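Local coordinates for protein predicted transcriptional regulator (Clostridium thermocellum, PDB 1XMA) that probably binds DNA as a dimeric winged-helix transcriptional regulator of the PadR-like family, at residues Y58-S61 against K62-I66. Numbering follows the deposited sequence.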
# COMPACT_ATOMS: atom_id res chain seq x y z
N TYR B 58 16.48 5.54 17.57
CA TYR B 58 15.82 4.61 18.48
C TYR B 58 14.44 5.05 18.98
O TYR B 58 13.51 4.25 19.04
CB TYR B 58 16.67 4.18 19.67
CG TYR B 58 15.88 3.19 20.52
CD1 TYR B 58 15.51 1.92 20.00
CD2 TYR B 58 15.44 3.52 21.82
CE1 TYR B 58 14.77 1.02 20.74
CE2 TYR B 58 14.68 2.61 22.58
CZ TYR B 58 14.36 1.36 22.03
OH TYR B 58 13.64 0.44 22.75
N GLU B 59 14.32 6.31 19.34
CA GLU B 59 13.02 6.85 19.74
C GLU B 59 11.96 6.72 18.65
O GLU B 59 10.80 6.41 18.93
CB GLU B 59 13.15 8.30 20.13
CG GLU B 59 11.88 8.87 20.70
CD GLU B 59 12.09 10.22 21.30
OE1 GLU B 59 12.00 10.31 22.53
OE2 GLU B 59 12.36 11.18 20.54
N ILE B 60 12.35 6.96 17.40
CA ILE B 60 11.43 6.91 16.25
C ILE B 60 10.86 5.51 16.02
O ILE B 60 9.64 5.35 15.91
CB ILE B 60 12.13 7.51 14.98
CG1 ILE B 60 12.28 9.03 15.17
CG2 ILE B 60 11.40 7.12 13.66
CD1 ILE B 60 12.72 9.78 13.95
N SER B 61 11.74 4.50 15.96
CA SER B 61 11.32 3.10 15.80
C SER B 61 10.53 2.57 17.00
O SER B 61 9.56 1.82 16.85
CB SER B 61 12.54 2.19 15.57
OG SER B 61 13.32 2.10 16.74
N LYS B 62 10.96 2.96 18.20
CA LYS B 62 10.19 2.67 19.39
C LYS B 62 8.78 3.25 19.26
O LYS B 62 7.80 2.58 19.54
CB LYS B 62 10.90 3.22 20.64
CG LYS B 62 10.21 2.92 21.96
CD LYS B 62 11.08 3.27 23.15
CE LYS B 62 10.97 4.77 23.49
NZ LYS B 62 11.70 5.12 24.78
N ASN B 63 8.70 4.51 18.83
CA ASN B 63 7.41 5.19 18.69
C ASN B 63 6.51 4.56 17.62
O ASN B 63 5.30 4.42 17.83
CB ASN B 63 7.62 6.67 18.40
CG ASN B 63 7.81 7.49 19.67
OD1 ASN B 63 7.27 7.15 20.72
ND2 ASN B 63 8.59 8.57 19.59
N ILE B 64 7.10 4.17 16.49
CA ILE B 64 6.40 3.38 15.46
C ILE B 64 5.75 2.09 16.01
O ILE B 64 4.57 1.89 15.81
CB ILE B 64 7.31 3.08 14.21
CG1 ILE B 64 7.67 4.38 13.49
CG2 ILE B 64 6.62 2.14 13.24
CD1 ILE B 64 8.85 4.25 12.51
N ARG B 65 6.51 1.24 16.71
CA ARG B 65 5.92 -0.03 17.19
C ARG B 65 4.89 0.15 18.30
O ARG B 65 3.91 -0.59 18.34
CB ARG B 65 6.97 -1.08 17.58
CG ARG B 65 7.81 -0.77 18.79
CD ARG B 65 8.60 -2.01 19.29
NE ARG B 65 9.34 -1.64 20.49
CZ ARG B 65 10.59 -1.17 20.49
NH1 ARG B 65 11.27 -1.03 19.33
NH2 ARG B 65 11.18 -0.83 21.64
N ILE B 66 5.09 1.13 19.17
CA ILE B 66 4.20 1.35 20.30
C ILE B 66 2.87 1.90 19.84
O ILE B 66 1.80 1.41 20.25
CB ILE B 66 4.83 2.28 21.38
CG1 ILE B 66 5.98 1.54 22.10
CG2 ILE B 66 3.78 2.76 22.37
CD1 ILE B 66 6.70 2.36 23.13
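Helix 57-67, the second helix of what is probably a PadR-type winged-helix domain, illustrates how one amphipathic helix divides its work: Y58 and R65, two turns apart, meet on its outer side, while I60 and I64 face the protein interior. Four successive i to i+4 backbone bonds, from K62 N to Y58 O through R65 N to S61 O, form the scaffold. Across the outer surface, NH2 of R65 donates to Y58 OH at 3.0 Å, with the hydroxyl oxygen almost in the guanidinium plane at its edge. The bond is moderately bent, 146° at the hydrogen, and the ring and guanidinium planes are inclined by 46°. R65 starts with CG between its backbone N and carbonyl carbon (chi1 68°) and then runs extended to NE, which carries the guanidinium back along the helix to the phenol. K62 lies between them in sequence; its CB sits over one ring face of Y58, offset toward the rim, and its CD is 3.7 Å from Y58 CE2. A second grip falls on Y58 O, which accepts hydrogen bonds from both S61 OG, at 3.2 Å, and K62 N, the two donors lying on the same face of its carbonyl plane. E59 and N63 run side by side, CG of the former 3.5 Å from ND2 of the latter, while OE2 of E59 is hydrogen-bonded to S55 OG. On the inner side, I60 touches L79 and F83 of helix 76-88, and I64 packs on I45 and L49 of helix 35-52. The two isoleucines themselves touch through CG2 of I60 and CD1 of I64, 4.0 Å apart.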